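Local coordinates for monomethylamine corrinoid protein 1 (Methanosarcina barkeri, PDB 3EZX) that carries methyl groups on its corrinoid cofactor between the methyltransferases MtmB and MtbA, in methanogenesis from monomethylamine, at residues N119-V124 / V210-M215; P80-N85 / V112-G117; N134-A139 / E172-S177. One frame throughout, in Å; residues are numbered along the deposited sequence.

Contact 1: residues N119-V124 / V210-M215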
ATOM      1  N   ASN A 119       3.726  -2.679  13.188  1.00 42.63           N
ATOM      2  CA  ASN A 119       5.096  -2.360  13.553  1.00 46.04           C
ATOM      3  C   ASN A 119       5.162  -1.159  14.491  1.00 49.74           C
ATOM      4  O   ASN A 119       6.007  -0.273  14.335  1.00 46.48           O
ATOM      5  CB  ASN A 119       5.934  -2.099  12.305  1.00 46.13           C
ATOM      6  CG  ASN A 119       6.373  -3.378  11.636  1.00 56.86           C
ATOM      7  OD1 ASN A 119       7.021  -4.221  12.252  1.00 67.95           O
ATOM      8  ND2 ASN A 119       6.021  -3.533  10.369  1.00 73.93           N
ATOM      9  N   GLY A 120       4.249  -1.139  15.458  1.00 51.47           N
ATOM     10  CA  GLY A 120       4.213  -0.079  16.446  1.00 55.02           C
ATOM     11  C   GLY A 120       3.729   1.290  16.015  1.00 59.61           C
ATOM     12  O   GLY A 120       4.306   2.301  16.411  1.00 69.44           O
ATOM     13  N   PHE A 121       2.676   1.339  15.211  1.00 55.12           N
ATOM     14  CA  PHE A 121       2.135   2.620  14.768  1.00 49.81           C
ATOM     15  C   PHE A 121       0.643   2.701  15.019  1.00 48.34           C
ATOM     16  O   PHE A 121      -0.066   1.700  14.927  1.00 50.68           O
ATOM     17  CB  PHE A 121       2.372   2.841  13.275  1.00 39.31           C
ATOM     18  CG  PHE A 121       3.660   3.529  12.952  1.00 43.66           C
ATOM     19  CD1 PHE A 121       4.821   2.798  12.738  1.00 42.04           C
ATOM     20  CD2 PHE A 121       3.710   4.916  12.841  1.00 41.64           C
ATOM     21  CE1 PHE A 121       6.015   3.438  12.406  1.00 44.36           C
ATOM     22  CE2 PHE A 121       4.899   5.564  12.513  1.00 47.90           C
ATOM     23  CZ  PHE A 121       6.053   4.823  12.296  1.00 41.43           C
ATOM     24  N   GLN A 122       0.168   3.895  15.355  1.00 50.72           N
ATOM     25  CA  GLN A 122      -1.258   4.084  15.557  1.00 45.16           C
ATOM     26  C   GLN A 122      -1.730   4.481  14.170  1.00 40.20           C
ATOM     27  O   GLN A 122      -1.088   5.288  13.493  1.00 39.07           O
ATOM     28  CB  GLN A 122      -1.544   5.204  16.548  1.00 47.82           C
ATOM     29  CG  GLN A 122      -3.019   5.325  16.867  1.00 66.07           C
ATOM     30  CD  GLN A 122      -3.388   6.681  17.423  1.00 80.38           C
ATOM     31  OE1 GLN A 122      -4.550   6.938  17.744  1.00 82.63           O
ATOM     32  NE2 GLN A 122      -2.399   7.565  17.536  1.00 85.38           N
ATOM     33  N   ILE A 123      -2.848   3.920  13.742  1.00 43.23           N
ATOM     34  CA  ILE A 123      -3.339   4.192  12.406  1.00 44.95           C
ATOM     35  C   ILE A 123      -4.502   5.161  12.267  1.00 42.99           C
ATOM     36  O   ILE A 123      -5.402   5.210  13.104  1.00 43.43           O
ATOM     37  CB  ILE A 123      -3.716   2.863  11.705  1.00 40.75           C
ATOM     38  CG1 ILE A 123      -2.471   1.985  11.572  1.00 47.14           C
ATOM     39  CG2 ILE A 123      -4.321   3.131  10.343  1.00 47.52           C
ATOM     40  CD1 ILE A 123      -1.293   2.681  10.909  1.00 31.74           C
ATOM     41  N   VAL A 124      -4.444   5.939  11.190  1.00 42.62           N
ATOM     42  CA  VAL A 124      -5.480   6.898  10.824  1.00 45.36           C
ATOM     43  C   VAL A 124      -5.618   6.737   9.309  1.00 46.63           C
ATOM     44  O   VAL A 124      -4.932   7.405   8.531  1.00 48.89           O
ATOM     45  CB  VAL A 124      -5.077   8.347  11.156  1.00 44.49           C
ATOM     46  CG1 VAL A 124      -6.208   9.299  10.780  1.00 36.88           C
ATOM     47  CG2 VAL A 124      -4.779   8.471  12.631  1.00 48.90           C
ATOM     48  N   VAL A 210      11.411   1.680   6.581  1.00 45.65           N
ATOM     49  CA  VAL A 210      11.634   3.093   6.309  1.00 41.61           C
ATOM     50  C   VAL A 210      10.836   3.968   7.262  1.00 40.72           C
ATOM     51  O   VAL A 210      11.340   4.971   7.763  1.00 40.32           O
ATOM     52  CB  VAL A 210      11.255   3.457   4.862  1.00 49.60           C
ATOM     53  CG1 VAL A 210      11.313   4.972   4.677  1.00 28.82           C
ATOM     54  CG2 VAL A 210      12.207   2.761   3.887  1.00 37.33           C
ATOM     55  N   ALA A 211       9.590   3.588   7.516  1.00 46.21           N
ATOM     56  CA  ALA A 211       8.747   4.353   8.427  1.00 56.99           C
ATOM     57  C   ALA A 211       9.440   4.521   9.776  1.00 59.11           C
ATOM     58  O   ALA A 211       9.469   5.618  10.331  1.00 71.61           O
ATOM     59  CB  ALA A 211       7.401   3.659   8.616  1.00 50.42           C
ATOM     60  N   LEU A 212       9.999   3.430  10.292  1.00 58.72           N
ATOM     61  CA  LEU A 212      10.689   3.449  11.576  1.00 57.58           C
ATOM     62  C   LEU A 212      11.957   4.299  11.524  1.00 56.70           C
ATOM     63  O   LEU A 212      12.130   5.206  12.337  1.00 53.67           O
ATOM     64  CB  LEU A 212      11.030   2.019  12.016  1.00 52.81           C
ATOM     65  CG  LEU A 212       9.916   1.182  12.659  1.00 51.99           C
ATOM     66  CD1 LEU A 212       8.595   1.389  11.948  1.00 64.45           C
ATOM     67  CD2 LEU A 212      10.318  -0.280  12.614  1.00 49.60           C
ATOM     68  N   GLU A 213      12.832   4.013  10.563  1.00 56.31           N
ATOM     69  CA  GLU A 213      14.083   4.751  10.418  1.00 66.41           C
ATOM     70  C   GLU A 213      13.851   6.254  10.355  1.00 71.58           C
ATOM     71  O   GLU A 213      14.561   7.030  11.003  1.00 80.89           O
ATOM     72  CB  GLU A 213      14.827   4.307   9.155  1.00 69.97           C
ATOM     73  CG  GLU A 213      15.383   2.895   9.213  1.00 85.05           C
ATOM     74  CD  GLU A 213      15.974   2.449   7.886  1.00 89.83           C
ATOM     75  OE1 GLU A 213      16.879   3.138   7.367  1.00 91.40           O
ATOM     76  OE2 GLU A 213      15.528   1.406   7.362  1.00 88.94           O
ATOM     77  N   VAL A 214      12.859   6.672   9.577  1.00 74.33           N
ATOM     78  CA  VAL A 214      12.567   8.094   9.449  1.00 73.68           C
ATOM     79  C   VAL A 214      12.072   8.635  10.794  1.00 74.34           C
ATOM     80  O   VAL A 214      11.592   9.763  10.884  1.00 65.36           O
ATOM     81  CB  VAL A 214      11.506   8.341   8.367  1.00 76.52           C
ATOM     82  CG1 VAL A 214      11.299   9.826   8.175  1.00 83.01           C
ATOM     83  CG2 VAL A 214      11.944   7.709   7.049  1.00 74.98           C
ATOM     84  N   MET A 215      12.228   7.821  11.837  1.00 80.61           N
ATOM     85  CA  MET A 215      11.819   8.174  13.191  1.00 82.92           C
ATOM     86  C   MET A 215      10.361   8.592  13.244  1.00 84.22           C
ATOM     87  O   MET A 215      10.094   9.768  13.557  1.00 91.34           O
ATOM     88  CB  MET A 215      12.714   9.289  13.743  1.00 80.68           C
ATOM     89  CG  MET A 215      14.103   8.814  14.139  1.00 81.66           C
ATOM     90  SD  MET A 215      14.014   7.489  15.361  1.00 91.40           S
ATOM     91  CE  MET A 215      15.011   6.232  14.593  1.00 65.55           C
ATOM     92  OXT MET A 215       9.505   7.724  12.974  1.00 79.54           O
TER

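Contact 2: residues P80-N85 / V112-G117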
ATOM      1  N   PRO A  80      -5.684 -10.098   8.945  1.00 33.47           N
ATOM      2  CA  PRO A  80      -5.715 -10.454  10.363  1.00 42.31           C
ATOM      3  C   PRO A  80      -4.456 -11.219  10.768  1.00 43.93           C
ATOM      4  O   PRO A  80      -3.939 -11.049  11.871  1.00 54.82           O
ATOM      5  CB  PRO A  80      -6.991 -11.291  10.481  1.00 36.51           C
ATOM      6  CG  PRO A  80      -7.175 -11.848   9.107  1.00 41.83           C
ATOM      7  CD  PRO A  80      -6.838 -10.673   8.238  1.00 40.97           C
ATOM      8  N   GLU A  81      -3.958 -12.051   9.863  1.00 45.28           N
ATOM      9  CA  GLU A  81      -2.756 -12.826  10.129  1.00 47.81           C
ATOM     10  C   GLU A  81      -1.563 -11.885  10.276  1.00 44.93           C
ATOM     11  O   GLU A  81      -0.647 -12.149  11.046  1.00 53.02           O
ATOM     12  CB  GLU A  81      -2.503 -13.805   8.982  1.00 50.11           C
ATOM     13  CG  GLU A  81      -1.676 -15.009   9.364  1.00 66.80           C
ATOM     14  CD  GLU A  81      -2.351 -15.843  10.434  1.00 76.67           C
ATOM     15  OE1 GLU A  81      -3.544 -16.171  10.264  1.00 78.85           O
ATOM     16  OE2 GLU A  81      -1.690 -16.174  11.440  1.00 83.40           O
ATOM     17  N   LEU A  82      -1.589 -10.781   9.534  1.00 46.60           N
ATOM     18  CA  LEU A  82      -0.514  -9.795   9.563  1.00 44.30           C
ATOM     19  C   LEU A  82      -0.589  -8.888  10.785  1.00 54.81           C
ATOM     20  O   LEU A  82       0.433  -8.402  11.269  1.00 52.53           O
ATOM     21  CB  LEU A  82      -0.558  -8.920   8.308  1.00 38.58           C
ATOM     22  CG  LEU A  82      -0.235  -9.524   6.942  1.00 45.72           C
ATOM     23  CD1 LEU A  82      -0.595  -8.528   5.855  1.00 51.16           C
ATOM     24  CD2 LEU A  82       1.240  -9.887   6.865  1.00 40.17           C
ATOM     25  N   GLU A  83      -1.801  -8.651  11.274  1.00 62.12           N
ATOM     26  CA  GLU A  83      -1.988  -7.786  12.429  1.00 69.22           C
ATOM     27  C   GLU A  83      -1.534  -8.446  13.727  1.00 79.64           C
ATOM     28  O   GLU A  83      -1.582  -7.833  14.795  1.00 83.51           O
ATOM     29  CB  GLU A  83      -3.453  -7.356  12.530  1.00 60.74           C
ATOM     30  CG  GLU A  83      -3.942  -6.606  11.303  1.00 59.93           C
ATOM     31  CD  GLU A  83      -5.390  -6.181  11.411  1.00 59.63           C
ATOM     32  OE1 GLU A  83      -6.226  -7.020  11.809  1.00 49.03           O
ATOM     33  OE2 GLU A  83      -5.692  -5.012  11.087  1.00 63.56           O
ATOM     34  N   LYS A  84      -1.097  -9.699  13.634  1.00 86.19           N
ATOM     35  CA  LYS A  84      -0.606 -10.412  14.807  1.00 88.68           C
ATOM     36  C   LYS A  84       0.800  -9.899  15.076  1.00 90.29           C
ATOM     37  O   LYS A  84       1.424  -9.303  14.197  1.00 91.40           O
ATOM     38  CB  LYS A  84      -0.571 -11.921  14.553  1.00 84.63           C
ATOM     39  CG  LYS A  84      -1.943 -12.547  14.397  1.00 86.41           C
ATOM     40  CD  LYS A  84      -1.848 -14.045  14.154  1.00 91.40           C
ATOM     41  CE  LYS A  84      -3.233 -14.675  14.051  1.00 91.40           C
ATOM     42  NZ  LYS A  84      -3.168 -16.129  13.739  1.00 87.53           N
ATOM     43  N   ASN A  85       1.300 -10.121  16.285  1.00 90.33           N
ATOM     44  CA  ASN A  85       2.634  -9.657  16.641  1.00 91.40           C
ATOM     45  C   ASN A  85       2.685  -8.134  16.615  1.00 91.40           C
ATOM     46  O   ASN A  85       3.641  -7.551  16.102  1.00 91.40           O
ATOM     47  CB  ASN A  85       3.677 -10.207  15.662  1.00 91.40           C
ATOM     48  CG  ASN A  85       3.622 -11.713  15.535  1.00 91.40           C
ATOM     49  OD1 ASN A  85       3.735 -12.438  16.525  1.00 91.40           O
ATOM     50  ND2 ASN A  85       3.450 -12.196  14.309  1.00 91.40           N
ATOM     51  N   VAL A 112       0.220  -1.550   3.178  1.00 28.46           N
ATOM     52  CA  VAL A 112       1.181  -0.734   3.900  1.00 30.37           C
ATOM     53  C   VAL A 112       0.609  -0.295   5.247  1.00 33.48           C
ATOM     54  O   VAL A 112       1.305  -0.334   6.263  1.00 38.43           O
ATOM     55  CB  VAL A 112       1.550   0.546   3.123  1.00 32.02           C
ATOM     56  CG1 VAL A 112       2.374   1.444   4.007  1.00 27.69           C
ATOM     57  CG2 VAL A 112       2.306   0.197   1.838  1.00 33.75           C
ATOM     58  N   THR A 113      -0.652   0.149   5.241  1.00 40.71           N
ATOM     59  CA  THR A 113      -1.355   0.610   6.456  1.00 43.74           C
ATOM     60  C   THR A 113      -1.402  -0.516   7.486  1.00 45.63           C
ATOM     61  O   THR A 113      -1.352  -0.266   8.691  1.00 59.68           O
ATOM     62  CB  THR A 113      -2.851   1.052   6.173  1.00 38.76           C
ATOM     63  OG1 THR A 113      -2.893   2.039   5.130  1.00 36.68           O
ATOM     64  CG2 THR A 113      -3.474   1.650   7.452  1.00 15.72           C
ATOM     65  N   THR A 114      -1.534  -1.749   7.004  1.00 44.75           N
ATOM     66  CA  THR A 114      -1.605  -2.880   7.906  1.00 43.59           C
ATOM     67  C   THR A 114      -0.238  -3.091   8.526  1.00 38.93           C
ATOM     68  O   THR A 114      -0.122  -3.259   9.735  1.00 28.23           O
ATOM     69  CB  THR A 114      -2.041  -4.173   7.193  1.00 45.93           C
ATOM     70  OG1 THR A 114      -3.393  -4.050   6.738  1.00 35.87           O
ATOM     71  CG2 THR A 114      -1.929  -5.352   8.137  1.00 42.31           C
ATOM     72  N   MET A 115       0.806  -3.073   7.704  1.00 24.54           N
ATOM     73  CA  MET A 115       2.143  -3.268   8.235  1.00 32.90           C
ATOM     74  C   MET A 115       2.432  -2.185   9.255  1.00 43.76           C
ATOM     75  O   MET A 115       2.805  -2.482  10.394  1.00 49.00           O
ATOM     76  CB  MET A 115       3.160  -3.275   7.108  1.00 33.77           C
ATOM     77  CG  MET A 115       2.948  -4.460   6.191  1.00 52.14           C
ATOM     78  SD  MET A 115       3.393  -6.078   6.909  1.00 50.81           S
ATOM     79  CE  MET A 115       2.195  -6.325   8.277  1.00 48.48           C
ATOM     80  N   LEU A 116       2.272  -0.928   8.854  1.00 42.97           N
ATOM     81  CA  LEU A 116       2.450   0.153   9.801  1.00 47.68           C
ATOM     82  C   LEU A 116       1.372  -0.183  10.813  1.00 50.46           C
ATOM     83  O   LEU A 116       0.294  -0.632  10.436  1.00 61.68           O
ATOM     84  CB  LEU A 116       2.145   1.495   9.149  1.00 44.61           C
ATOM     85  CG  LEU A 116       3.220   1.998   8.197  1.00 41.55           C
ATOM     86  CD1 LEU A 116       2.798   3.335   7.631  1.00 40.08           C
ATOM     87  CD2 LEU A 116       4.531   2.114   8.947  1.00 33.60           C
ATOM     88  N   GLY A 117       1.649   0.015  12.090  1.00 48.48           N
ATOM     89  CA  GLY A 117       0.649  -0.322  13.081  1.00 51.87           C
ATOM     90  C   GLY A 117       1.011  -1.683  13.623  1.00 59.20           C
ATOM     91  O   GLY A 117       1.048  -1.888  14.836  1.00 76.02           O
TER

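Contact 3: residues N134-A139 / E172-S177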
ATOM      1  N   ASN A 134      -7.972  17.643   3.089  1.00 37.37           N
ATOM      2  CA  ASN A 134      -8.421  16.812   4.202  1.00 33.11           C
ATOM      3  C   ASN A 134      -7.232  16.123   4.861  1.00 39.48           C
ATOM      4  O   ASN A 134      -7.303  15.739   6.028  1.00 41.41           O
ATOM      5  CB  ASN A 134      -9.434  15.759   3.745  1.00 39.57           C
ATOM      6  CG  ASN A 134     -10.769  16.362   3.362  1.00 41.08           C
ATOM      7  OD1 ASN A 134     -11.281  17.248   4.044  1.00 55.85           O
ATOM      8  ND2 ASN A 134     -11.346  15.877   2.272  1.00 57.62           N
ATOM      9  N   VAL A 135      -6.145  15.955   4.110  1.00 36.25           N
ATOM     10  CA  VAL A 135      -4.945  15.334   4.655  1.00 35.13           C
ATOM     11  C   VAL A 135      -4.266  16.413   5.485  1.00 37.73           C
ATOM     12  O   VAL A 135      -3.748  16.150   6.572  1.00 39.98           O
ATOM     13  CB  VAL A 135      -3.976  14.855   3.540  1.00 34.17           C
ATOM     14  CG1 VAL A 135      -2.710  14.282   4.158  1.00 16.02           C
ATOM     15  CG2 VAL A 135      -4.645  13.797   2.678  1.00 29.09           C
ATOM     16  N   VAL A 136      -4.285  17.636   4.962  1.00 35.65           N
ATOM     17  CA  VAL A 136      -3.698  18.780   5.647  1.00 39.10           C
ATOM     18  C   VAL A 136      -4.493  19.066   6.916  1.00 36.64           C
ATOM     19  O   VAL A 136      -3.923  19.390   7.953  1.00 41.26           O
ATOM     20  CB  VAL A 136      -3.714  20.044   4.762  1.00 35.07           C
ATOM     21  CG1 VAL A 136      -3.181  21.232   5.543  1.00 47.21           C
ATOM     22  CG2 VAL A 136      -2.870  19.819   3.527  1.00 45.42           C
ATOM     23  N   GLU A 137      -5.814  18.945   6.831  1.00 40.63           N
ATOM     24  CA  GLU A 137      -6.661  19.188   7.990  1.00 46.36           C
ATOM     25  C   GLU A 137      -6.390  18.144   9.061  1.00 43.02           C
ATOM     26  O   GLU A 137      -6.392  18.450  10.255  1.00 42.64           O
ATOM     27  CB  GLU A 137      -8.142  19.166   7.592  1.00 37.71           C
ATOM     28  CG  GLU A 137      -8.652  20.505   7.077  1.00 61.15           C
ATOM     29  CD  GLU A 137     -10.106  20.463   6.635  1.00 70.03           C
ATOM     30  OE1 GLU A 137     -10.931  19.847   7.345  1.00 79.55           O
ATOM     31  OE2 GLU A 137     -10.424  21.058   5.583  1.00 64.34           O
ATOM     32  N   GLU A 138      -6.145  16.913   8.627  1.00 37.28           N
ATOM     33  CA  GLU A 138      -5.872  15.820   9.551  1.00 38.90           C
ATOM     34  C   GLU A 138      -4.527  16.054  10.232  1.00 41.28           C
ATOM     35  O   GLU A 138      -4.384  15.830  11.435  1.00 36.05           O
ATOM     36  CB  GLU A 138      -5.847  14.491   8.796  1.00 39.85           C
ATOM     37  CG  GLU A 138      -5.955  13.260   9.683  1.00 49.12           C
ATOM     38  CD  GLU A 138      -7.248  13.230  10.477  1.00 53.69           C
ATOM     39  OE1 GLU A 138      -8.281  13.684   9.941  1.00 42.06           O
ATOM     40  OE2 GLU A 138      -7.238  12.744  11.629  1.00 57.13           O
ATOM     41  N   ALA A 139      -3.550  16.513   9.455  1.00 40.10           N
ATOM     42  CA  ALA A 139      -2.214  16.779   9.980  1.00 46.67           C
ATOM     43  C   ALA A 139      -2.232  17.931  10.982  1.00 49.01           C
ATOM     44  O   ALA A 139      -1.470  17.935  11.948  1.00 50.90           O
ATOM     45  CB  ALA A 139      -1.256  17.094   8.839  1.00 45.01           C
ATOM     46  N   GLU A 172       0.886  26.268   4.932  1.00 61.29           N
ATOM     47  CA  GLU A 172       0.268  26.220   6.247  1.00 57.24           C
ATOM     48  C   GLU A 172       1.327  25.961   7.301  1.00 53.71           C
ATOM     49  O   GLU A 172       1.017  25.535   8.413  1.00 55.07           O
ATOM     50  CB  GLU A 172      -0.792  25.119   6.290  1.00 59.86           C
ATOM     51  CG  GLU A 172      -1.950  25.346   5.332  1.00 65.52           C
ATOM     52  CD  GLU A 172      -2.778  26.564   5.697  1.00 69.52           C
ATOM     53  OE1 GLU A 172      -3.379  26.565   6.792  1.00 70.35           O
ATOM     54  OE2 GLU A 172      -2.825  27.519   4.889  1.00 75.04           O
ATOM     55  N   LYS A 173       2.579  26.224   6.936  1.00 54.89           N
ATOM     56  CA  LYS A 173       3.712  26.036   7.835  1.00 63.14           C
ATOM     57  C   LYS A 173       3.420  24.898   8.806  1.00 59.81           C
ATOM     58  O   LYS A 173       3.360  25.092  10.020  1.00 61.67           O
ATOM     59  CB  LYS A 173       3.991  27.340   8.594  1.00 65.92           C
ATOM     60  CG  LYS A 173       4.162  28.549   7.674  1.00 69.23           C
ATOM     61  CD  LYS A 173       4.606  29.795   8.427  1.00 85.39           C
ATOM     62  CE  LYS A 173       4.810  30.967   7.472  1.00 89.17           C
ATOM     63  NZ  LYS A 173       5.388  32.162   8.151  1.00 91.40           N
ATOM     64  N   LEU A 174       3.235  23.707   8.245  1.00 63.88           N
ATOM     65  CA  LEU A 174       2.919  22.511   9.016  1.00 54.32           C
ATOM     66  C   LEU A 174       3.930  21.411   8.682  1.00 49.33           C
ATOM     67  O   LEU A 174       4.104  20.446   9.431  1.00 35.21           O
ATOM     68  CB  LEU A 174       1.505  22.054   8.650  1.00 47.98           C
ATOM     69  CG  LEU A 174       0.709  21.215   9.645  1.00 60.94           C
ATOM     70  CD1 LEU A 174       0.528  21.993  10.932  1.00 56.92           C
ATOM     71  CD2 LEU A 174      -0.647  20.870   9.046  1.00 68.87           C
ATOM     72  N   ARG A 175       4.595  21.588   7.545  1.00 51.23           N
ATOM     73  CA  ARG A 175       5.593  20.657   7.027  1.00 55.50           C
ATOM     74  C   ARG A 175       6.602  20.100   8.029  1.00 57.65           C
ATOM     75  O   ARG A 175       6.458  18.983   8.518  1.00 68.73           O
ATOM     76  CB  ARG A 175       6.358  21.323   5.881  1.00 57.26           C
ATOM     77  CG  ARG A 175       7.451  20.461   5.272  1.00 55.39           C
ATOM     78  CD  ARG A 175       6.869  19.257   4.556  1.00 57.93           C
ATOM     79  NE  ARG A 175       7.913  18.427   3.966  1.00 58.74           N
ATOM     80  CZ  ARG A 175       8.691  17.596   4.652  1.00 56.73           C
ATOM     81  NH1 ARG A 175       8.550  17.468   5.966  1.00 29.82           N
ATOM     82  NH2 ARG A 175       9.622  16.900   4.018  1.00 61.22           N
ATOM     83  N   ASP A 176       7.629  20.891   8.312  1.00 54.32           N
ATOM     84  CA  ASP A 176       8.708  20.504   9.214  1.00 60.80           C
ATOM     85  C   ASP A 176       8.318  19.770  10.497  1.00 55.21           C
ATOM     86  O   ASP A 176       9.171  19.162  11.144  1.00 59.82           O
ATOM     87  CB  ASP A 176       9.544  21.741   9.548  1.00 68.35           C
ATOM     88  CG  ASP A 176       9.982  22.495   8.302  1.00 75.31           C
ATOM     89  OD1 ASP A 176      10.509  21.851   7.367  1.00 74.42           O
ATOM     90  OD2 ASP A 176       9.801  23.729   8.257  1.00 82.02           O
ATOM     91  N   SER A 177       7.043  19.815  10.868  1.00 57.87           N
ATOM     92  CA  SER A 177       6.592  19.129  12.076  1.00 56.61           C
ATOM     93  C   SER A 177       6.156  17.690  11.784  1.00 57.39           C
ATOM     94  O   SER A 177       5.913  16.912  12.708  1.00 60.63           O
ATOM     95  CB  SER A 177       5.442  19.899  12.739  1.00 60.26           C
ATOM     96  OG  SER A 177       4.289  19.933  11.913  1.00 65.29           O
TER

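Contact 1: residues N119-V124 / V210-M215
F121 reaches from residues 119-124 toward the last turn of helix 204-213, where its ring meets A211 and L212. Its CB leads the ring toward that helix. The ring is turned square to the CA-CB-CG plane (chi2 90°). CE1 and CZ are its atoms nearest the helix. CD1 lies 4.1 Å from L212 CD1. CE1 makes the nearest approach, 3.3 Å from L212 CD1. This methyl comes in at the ring edge, in the plane of the ring. A211 CB lies off to one side of the ring plane, beyond the rim, 4.0 Å from F121 CE1. At the tip, CZ lies 4.0 Å from A211 O, a carbonyl that stands near the ring plane. The contact is apolar, with no hydrogen bond across it.

The setting is the Rossmann-like B12-binding domain. F121 lies on the segment that leads through strand 122-125, an outermost strand of the parallel sheet, and helix 204-213 is the last helix of the chain. L116 touches both F121 and A211, while L148 of strand 147-152 also meets both. An alanine in place of F121 would probably open a gap beside the helix and leave the L212 methyl without the ring edge it rests against. L212 turns its CG to the side of its own backbone N (chi1 -80°), and CD1 then touches both the ring edge and N119. That same methyl lies 3.9 Å from N119 O, just where helix 107-118 has ended. Backbone bonds from G120 to A92 and from Q122 to G93 and A95 tie this segment to strand 94-99 and the residues just before it. Beyond the helix, the terminal carboxylate of M215 pairs with K179 through OXT.

Contact 2: residues P80-N85 / V112-G117
The boundary between the N-terminal helical bundle and the Rossmann-like domain runs through L82, T114 and M115. L82 ends helix 61-82 of the bundle. T114 and M115 lie in helix 107-118. L82 crosses both partners at about a right angle. Its CB is 3.8 Å from T114 CG2, and M115 CE lies at the same 3.8 Å from L82 CB. L82 CD2 also meets M115 CE, at 3.9 Å.

M115 leaves its backbone away from the bundle. Bends at chi2 (-71°) and chi3 (66°) bring its methyl back to L82. T114 divides its two branches. CG2 faces the bundle, while OG1 is hydrogen-bonded to R110 O within its own helix. E83 adds only its aliphatic part, with CG 4.0 Å from T114 CG2. L36 of helix 35-55 touches both L82 and M115 and extends the apolar patch.

V112, one turn earlier, touches the cobamide. Helix 107-118 follows the loop with H105, the probable axial ligand of cobalt. This is the arrangement of a corrinoid protein, in which a helical bundle packs beside a Rossmann-like B12-binding domain.

Contact 3: residues N134-A139 / E172-S177
L174 packs its side chain against V136 and A139 on one face of helix 132-141. This is a helix-to-loop contact within the Rossmann-like domain. Helix 132-141 connects strands 122-125 and 147-152, while residues 172-177 form the loop from helix 161-171 to strand 179-183.

The L174 branch that does the touching is CD2. It lies 3.8 Å from A139 CB and the same 3.8 Å from V136 O, a backbone carbonyl. V136 CG1 is further off, 4.3 Å from L174 CD2. V136 and A139 are three residues apart, so their side chains fall on neighbouring turns of the helix. The CG of L174 points opposite its backbone N (chi1 -156°), and this carries the branch out to both of them.

V136 CG1 also lies 4.3 Å from the CG of E172, which lends only a methylene. V136 touches L165 and L169 as well, so it joins helix 161-171 to the same patch. Next along the loop, R175 NH2 forms a salt bridge with D198. L174 is also held through its backbone: S177 OG donates to L174 O at 2.5 Å, tilted 25° from the carbonyl plane.

How the contacts relate
All three contacts are apolar, with no hydrogen bond across them, and partly buried. No exposed residue touches in contact 1, while contacts 2 and 3 each include one exposed glutamate, E83 and E172. Contacts 1 and 2 are neighbours, joined by L116 packing on A211 and F121 and by T113 meeting I123. Contact 2 alone joins the two domains; contacts 1 and 3 lie within the B12-binding domain. Contact 3 is more peripheral, its centre about 21 Å from that of the chain. It touches contact 1 where V124 meets E138. An aromatic ring carries contact 1, a leucine against threonine and methionine methyls contact 2, and a leucine branch against valine and alanine contact 3.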